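Local coordinates for tailspike protein (Acinetobacter phage vB_ApiP_P1, PDB 6E1R) that probably recognises and cleaves the capsular polysaccharide of its Acinetobacter host, as the trimeric tailspike of the phage, at residues V113-T123 and R142-F153. Sequence-based numbering, arbitrary orientation.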
ATOM      1  N   VAL A 113     -32.544  -6.788   8.983  1.00 47.57           N
ATOM      2  CA  VAL A 113     -32.925  -6.667  10.384  1.00 49.45           C
ATOM      3  C   VAL A 113     -33.489  -5.265  10.569  1.00 54.54           C
ATOM      4  O   VAL A 113     -32.758  -4.273  10.481  1.00 57.85           O
ATOM      5  CB  VAL A 113     -31.738  -6.926  11.321  1.00 46.16           C
ATOM      6  CG1 VAL A 113     -32.213  -7.036  12.761  1.00 47.11           C
ATOM      7  CG2 VAL A 113     -30.998  -8.184  10.901  1.00 39.72           C
ATOM      8  N   ASP A 114     -34.792  -5.179  10.828  1.00 54.03           N
ATOM      9  CA  ASP A 114     -35.492  -3.904  10.874  1.00 56.24           C
ATOM     10  C   ASP A 114     -35.688  -3.366  12.286  1.00 55.02           C
ATOM     11  O   ASP A 114     -36.113  -2.215  12.436  1.00 56.84           O
ATOM     12  CB  ASP A 114     -36.844  -4.023  10.158  1.00 59.37           C
ATOM     13  CG  ASP A 114     -37.602  -5.273  10.548  1.00 64.47           C
ATOM     14  OD1 ASP A 114     -36.960  -6.235  11.021  1.00 61.67           O
ATOM     15  OD2 ASP A 114     -38.838  -5.300  10.364  1.00 68.67           O
ATOM     16  N   PHE A 115     -35.402  -4.160  13.316  1.00 52.21           N
ATOM     17  CA  PHE A 115     -35.367  -3.653  14.680  1.00 53.97           C
ATOM     18  C   PHE A 115     -34.339  -4.453  15.465  1.00 53.35           C
ATOM     19  O   PHE A 115     -33.967  -5.566  15.083  1.00 53.93           O
ATOM     20  CB  PHE A 115     -36.749  -3.707  15.350  1.00 57.94           C
ATOM     21  CG  PHE A 115     -37.187  -5.090  15.743  1.00 59.42           C
ATOM     22  CD1 PHE A 115     -37.798  -5.927  14.823  1.00 58.40           C
ATOM     23  CD2 PHE A 115     -37.012  -5.545  17.040  1.00 60.80           C
ATOM     24  CE1 PHE A 115     -38.210  -7.195  15.185  1.00 57.53           C
ATOM     25  CE2 PHE A 115     -37.420  -6.813  17.408  1.00 59.48           C
ATOM     26  CZ  PHE A 115     -38.022  -7.638  16.479  1.00 56.86           C
ATOM     27  N   ASP A 116     -33.883  -3.874  16.574  1.00 55.42           N
ATOM     28  CA  ASP A 116     -32.806  -4.485  17.344  1.00 52.44           C
ATOM     29  C   ASP A 116     -33.276  -5.793  17.965  1.00 51.90           C
ATOM     30  O   ASP A 116     -34.318  -5.842  18.627  1.00 59.22           O
ATOM     31  CB  ASP A 116     -32.310  -3.526  18.425  1.00 54.76           C
ATOM     32  CG  ASP A 116     -31.692  -2.264  17.848  1.00 57.47           C
ATOM     33  OD1 ASP A 116     -31.237  -2.302  16.685  1.00 57.11           O
ATOM     34  OD2 ASP A 116     -31.661  -1.236  18.557  1.00 57.70           O
ATOM     35  N   LEU A 117     -32.499  -6.850  17.758  1.00 48.20           N
ATOM     36  CA  LEU A 117     -32.843  -8.178  18.236  1.00 50.18           C
ATOM     37  C   LEU A 117     -32.089  -8.505  19.519  1.00 49.43           C
ATOM     38  O   LEU A 117     -30.991  -8.002  19.767  1.00 43.01           O
ATOM     39  CB  LEU A 117     -32.532  -9.230  17.170  1.00 48.12           C
ATOM     40  CG  LEU A 117     -33.245  -9.054  15.827  1.00 42.49           C
ATOM     41  CD1 LEU A 117     -32.921 -10.204  14.890  1.00 41.44           C
ATOM     42  CD2 LEU A 117     -34.744  -8.930  16.031  1.00 44.36           C
ATOM     43  N   ARG A 118     -32.699  -9.364  20.333  1.00 50.17           N
ATOM     44  CA  ARG A 118     -32.090  -9.880  21.551  1.00 45.59           C
ATOM     45  C   ARG A 118     -32.255 -11.391  21.549  1.00 51.71           C
ATOM     46  O   ARG A 118     -33.378 -11.893  21.436  1.00 57.98           O
ATOM     47  CB  ARG A 118     -32.742  -9.263  22.793  1.00 47.72           C
ATOM     48  CG  ARG A 118     -32.660  -7.744  22.837  1.00 47.99           C
ATOM     49  CD  ARG A 118     -33.278  -7.183  24.106  1.00 50.36           C
ATOM     50  NE  ARG A 118     -32.450  -7.429  25.281  1.00 57.31           N
ATOM     51  CZ  ARG A 118     -31.435  -6.655  25.652  1.00 64.53           C
ATOM     52  NH1 ARG A 118     -31.117  -5.584  24.936  1.00 65.24           N
ATOM     53  NH2 ARG A 118     -30.734  -6.953  26.737  1.00 70.93           N
ATOM     54  N   VAL A 119     -31.145 -12.114  21.672  1.00 51.28           N
ATOM     55  CA  VAL A 119     -31.125 -13.562  21.501  1.00 49.02           C
ATOM     56  C   VAL A 119     -30.438 -14.202  22.699  1.00 51.01           C
ATOM     57  O   VAL A 119     -29.460 -13.664  23.231  1.00 53.17           O
ATOM     58  CB  VAL A 119     -30.431 -13.976  20.183  1.00 46.65           C
ATOM     59  CG1 VAL A 119     -31.215 -13.458  18.985  1.00 44.28           C
ATOM     60  CG2 VAL A 119     -28.996 -13.468  20.141  1.00 41.85           C
ATOM     61  N   ASN A 120     -30.962 -15.351  23.129  1.00 55.47           N
ATOM     62  CA  ASN A 120     -30.351 -16.140  24.188  1.00 60.54           C
ATOM     63  C   ASN A 120     -29.899 -17.505  23.693  1.00 60.57           C
ATOM     64  O   ASN A 120     -29.345 -18.284  24.477  1.00 67.86           O
ATOM     65  CB  ASN A 120     -31.317 -16.321  25.369  1.00 65.90           C
ATOM     66  CG  ASN A 120     -32.544 -17.136  25.007  1.00 75.62           C
ATOM     67  OD1 ASN A 120     -32.861 -17.323  23.833  1.00 77.45           O
ATOM     68  ND2 ASN A 120     -33.244 -17.626  26.022  1.00 81.19           N
ATOM     69  N   THR A 121     -30.129 -17.818  22.420  1.00 54.66           N
ATOM     70  CA  THR A 121     -29.691 -19.064  21.812  1.00 59.22           C
ATOM     71  C   THR A 121     -28.971 -18.750  20.508  1.00 58.16           C
ATOM     72  O   THR A 121     -29.363 -17.834  19.778  1.00 61.61           O
ATOM     73  CB  THR A 121     -30.885 -19.997  21.555  1.00 47.44           C
ATOM     74  OG1 THR A 121     -31.540 -20.284  22.797  1.00 71.43           O
ATOM     75  CG2 THR A 121     -30.436 -21.301  20.912  1.00 47.38           C
ATOM     76  N   THR A 122     -27.914 -19.507  20.226  1.00 50.49           N
ATOM     77  CA  THR A 122     -27.089 -19.236  19.061  1.00 49.32           C
ATOM     78  C   THR A 122     -27.858 -19.515  17.772  1.00 42.85           C
ATOM     79  O   THR A 122     -28.872 -20.219  17.753  1.00 46.30           O
ATOM     80  CB  THR A 122     -25.810 -20.074  19.091  1.00 51.04           C
ATOM     81  OG1 THR A 122     -24.939 -19.649  18.034  1.00 48.52           O
ATOM     82  CG2 THR A 122     -26.130 -21.551  18.913  1.00 42.40           C
ATOM     83  N   THR A 123     -27.351 -18.947  16.682  1.00 41.49           N
ATOM     84  CA  THR A 123     -27.891 -19.161  15.346  1.00 42.19           C
ATOM     85  C   THR A 123     -26.762 -19.602  14.431  1.00 41.12           C
ATOM     86  O   THR A 123     -25.825 -18.834  14.186  1.00 38.30           O
ATOM     87  CB  THR A 123     -28.552 -17.890  14.805  1.00 43.03           C
ATOM     88  OG1 THR A 123     -29.055 -17.103  15.894  1.00 44.95           O
ATOM     89  CG2 THR A 123     -29.671 -18.235  13.854  1.00 39.69           C
ATOM     90  N   ARG A 142     -28.182  -0.854  13.460  1.00 49.72           N
ATOM     91  CA  ARG A 142     -29.031  -1.980  13.827  1.00 48.57           C
ATOM     92  C   ARG A 142     -28.228  -3.006  14.619  1.00 48.55           C
ATOM     93  O   ARG A 142     -27.227  -3.534  14.127  1.00 51.51           O
ATOM     94  CB  ARG A 142     -29.625  -2.610  12.569  1.00 44.97           C
ATOM     95  CG  ARG A 142     -30.529  -3.796  12.825  1.00 41.96           C
ATOM     96  CD  ARG A 142     -31.820  -3.383  13.517  1.00 42.08           C
ATOM     97  NE  ARG A 142     -32.560  -2.366  12.771  1.00 43.35           N
ATOM     98  CZ  ARG A 142     -32.822  -1.146  13.229  1.00 44.74           C
ATOM     99  NH1 ARG A 142     -32.415  -0.786  14.439  1.00 53.46           N
ATOM    100  NH2 ARG A 142     -33.499  -0.285  12.482  1.00 46.05           N
ATOM    101  N   SER A 143     -28.664  -3.281  15.844  1.00 45.10           N
ATOM    102  CA  SER A 143     -27.885  -4.064  16.791  1.00 44.81           C
ATOM    103  C   SER A 143     -28.529  -5.417  17.064  1.00 39.22           C
ATOM    104  O   SER A 143     -29.746  -5.583  16.956  1.00 40.37           O
ATOM    105  CB  SER A 143     -27.711  -3.307  18.113  1.00 46.86           C
ATOM    106  OG  SER A 143     -28.931  -3.245  18.830  1.00 50.64           O
ATOM    107  N   ILE A 144     -27.684  -6.385  17.415  1.00 38.24           N
ATOM    108  CA  ILE A 144     -28.109  -7.701  17.880  1.00 40.53           C
ATOM    109  C   ILE A 144     -27.402  -7.960  19.203  1.00 39.80           C
ATOM    110  O   ILE A 144     -26.167  -8.016  19.247  1.00 37.66           O
ATOM    111  CB  ILE A 144     -27.783  -8.815  16.869  1.00 38.13           C
ATOM    112  CG1 ILE A 144     -28.450  -8.540  15.522  1.00 38.36           C
ATOM    113  CG2 ILE A 144     -28.218 -10.168  17.415  1.00 38.13           C
ATOM    114  CD1 ILE A 144     -28.289  -9.666  14.520  1.00 36.68           C
ATOM    115  N   THR A 145     -28.176  -8.120  20.271  1.00 40.43           N
ATOM    116  CA  THR A 145     -27.642  -8.291  21.616  1.00 43.16           C
ATOM    117  C   THR A 145     -27.792  -9.740  22.060  1.00 45.09           C
ATOM    118  O   THR A 145     -28.835 -10.363  21.841  1.00 46.19           O
ATOM    119  CB  THR A 145     -28.353  -7.363  22.608  1.00 44.47           C
ATOM    120  OG1 THR A 145     -28.293  -6.014  22.129  1.00 45.87           O
ATOM    121  CG2 THR A 145     -27.691  -7.432  23.977  1.00 44.09           C
ATOM    122  N   ALA A 146     -26.744 -10.269  22.689  1.00 41.45           N
ATOM    123  CA  ALA A 146     -26.746 -11.626  23.224  1.00 41.78           C
ATOM    124  C   ALA A 146     -27.080 -11.558  24.710  1.00 43.76           C
ATOM    125  O   ALA A 146     -26.306 -11.011  25.503  1.00 43.89           O
ATOM    126  CB  ALA A 146     -25.399 -12.305  22.992  1.00 41.26           C
ATOM    127  N   THR A 147     -28.230 -12.113  25.082  1.00 45.43           N
ATOM    128  CA  THR A 147     -28.697 -12.108  26.460  1.00 48.58           C
ATOM    129  C   THR A 147     -28.170 -13.287  27.270  1.00 51.04           C
ATOM    130  O   THR A 147     -28.611 -13.490  28.406  1.00 51.79           O
ATOM    131  CB  THR A 147     -30.228 -12.092  26.499  1.00 51.95           C
ATOM    132  OG1 THR A 147     -30.740 -13.195  25.741  1.00 55.29           O
ATOM    133  CG2 THR A 147     -30.759 -10.790  25.915  1.00 49.09           C
ATOM    134  N   ALA A 148     -27.244 -14.064  26.715  1.00 49.42           N
ATOM    135  CA  ALA A 148     -26.610 -15.163  27.427  1.00 53.29           C
ATOM    136  C   ALA A 148     -25.144 -15.229  27.023  1.00 52.50           C
ATOM    137  O   ALA A 148     -24.695 -14.528  26.112  1.00 49.85           O
ATOM    138  CB  ALA A 148     -27.311 -16.498  27.148  1.00 48.69           C
ATOM    139  N   ASP A 149     -24.389 -16.085  27.715  1.00 46.64           N
ATOM    140  CA  ASP A 149     -22.974 -16.286  27.407  1.00 54.37           C
ATOM    141  C   ASP A 149     -22.833 -17.265  26.238  1.00 51.95           C
ATOM    142  O   ASP A 149     -22.295 -18.365  26.357  1.00 55.65           O
ATOM    143  CB  ASP A 149     -22.231 -16.778  28.642  1.00 52.61           C
ATOM    144  CG  ASP A 149     -20.726 -16.715  28.481  1.00 50.86           C
ATOM    145  OD1 ASP A 149     -20.257 -16.147  27.473  1.00 43.12           O
ATOM    146  OD2 ASP A 149     -20.013 -17.238  29.363  1.00 54.03           O
ATOM    147  N   ILE A 150     -23.335 -16.832  25.085  1.00 50.27           N
ATOM    148  CA  ILE A 150     -23.367 -17.675  23.889  1.00 52.18           C
ATOM    149  C   ILE A 150     -22.983 -16.846  22.679  1.00 50.65           C
ATOM    150  O   ILE A 150     -23.214 -15.631  22.626  1.00 52.16           O
ATOM    151  CB  ILE A 150     -24.762 -18.302  23.666  1.00 52.82           C
ATOM    152  CG1 ILE A 150     -25.857 -17.235  23.763  1.00 49.31           C
ATOM    153  CG2 ILE A 150     -25.013 -19.424  24.660  1.00 58.50           C
ATOM    154  CD1 ILE A 150     -26.335 -16.707  22.425  1.00 46.22           C
ATOM    155  N   PRO A 151     -22.386 -17.491  21.676  1.00 46.95           N
ATOM    156  CA  PRO A 151     -22.115 -16.789  20.416  1.00 43.43           C
ATOM    157  C   PRO A 151     -23.414 -16.443  19.704  1.00 46.82           C
ATOM    158  O   PRO A 151     -24.318 -17.273  19.595  1.00 48.51           O
ATOM    159  CB  PRO A 151     -21.283 -17.800  19.618  1.00 42.64           C
ATOM    160  CG  PRO A 151     -21.653 -19.128  20.194  1.00 44.76           C
ATOM    161  CD  PRO A 151     -21.892 -18.878  21.654  1.00 46.74           C
ATOM    162  N   ILE A 152     -23.506 -15.198  19.228  1.00 46.73           N
ATOM    163  CA  ILE A 152     -24.691 -14.770  18.487  1.00 36.67           C
ATOM    164  C   ILE A 152     -24.859 -15.615  17.231  1.00 38.89           C
ATOM    165  O   ILE A 152     -25.958 -16.088  16.918  1.00 37.59           O
ATOM    166  CB  ILE A 152     -24.601 -13.270  18.154  1.00 39.41           C
ATOM    167  CG1 ILE A 152     -24.680 -12.437  19.435  1.00 38.19           C
ATOM    168  CG2 ILE A 152     -25.693 -12.871  17.176  1.00 36.02           C
ATOM    169  CD1 ILE A 152     -24.580 -10.947  19.200  1.00 40.21           C
ATOM    170  N   PHE A 153     -23.767 -15.825  16.500  1.00 39.17           N
ATOM    171  CA  PHE A 153     -23.743 -16.714  15.350  1.00 38.38           C
ATOM    172  C   PHE A 153     -22.720 -17.813  15.585  1.00 41.54           C
ATOM    173  O   PHE A 153     -21.659 -17.574  16.172  1.00 49.38           O
ATOM    174  CB  PHE A 153     -23.419 -15.959  14.054  1.00 36.15           C
ATOM    175  CG  PHE A 153     -24.544 -15.093  13.559  1.00 37.40           C
ATOM    176  CD1 PHE A 153     -25.600 -15.648  12.854  1.00 40.52           C
ATOM    177  CD2 PHE A 153     -24.542 -13.728  13.790  1.00 35.32           C
ATOM    178  CE1 PHE A 153     -26.636 -14.858  12.393  1.00 43.25           C
ATOM    179  CE2 PHE A 153     -25.576 -12.932  13.332  1.00 38.84           C
ATOM    180  CZ  PHE A 153     -26.624 -13.498  12.632  1.00 43.12           C
TER
HETATM  181  O   HOH W   1     -30.204  -5.568  20.259  1.00 31.82           O
HETATM  182  O   HOH W   2     -28.381  -3.791  24.301  1.00 37.06           O
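Arg142 folds back over the corner made by Val113 to Asp116: CG stands anti to the backbone N (chi1 180°), and bends farther out turn the guanidinium back to Val113 O and Asp116. Both acceptors lie in the guanidinium plane: NE donates to Val113 O at 3.0 Å, from above that carbonyl's plane, and NH1 forms a salt bridge with Asp116 OD1 at 3.0 Å. The backbone of Asp114 and Phe115 passes over the group, Phe115 CA offset toward the rim. Asp116 OD1 is gripped twice, since Ser143 N donates to it almost straight (2.9 Å); NH1 and Ser143 N arrive from opposite faces of the carboxylate. Beyond this corner, strands 117-119 and 142-146 run parallel, with Leu117 N bonded to Ser143 O, Thr145 N to Leu117 O and Val119 N to Thr145 O. On one face Arg118 lies alongside Thr145, whose CG2 sits over the Arg118 guanidinium, while a water joins Leu117 O, Ser143 OG and Thr145 OG1. On the other, Val119 CG2 meets Ile144 CG2 at 4.4 Å. After the next turn, Thr123 N reaches Ile152 O (3.2 Å), pairing successive rungs of the parallel beta-helix. Asp134 salt-bridges Arg142 NH2; between two carboxylates, the buried guanidinium probably stays charged, tying corner to neighbouring rung.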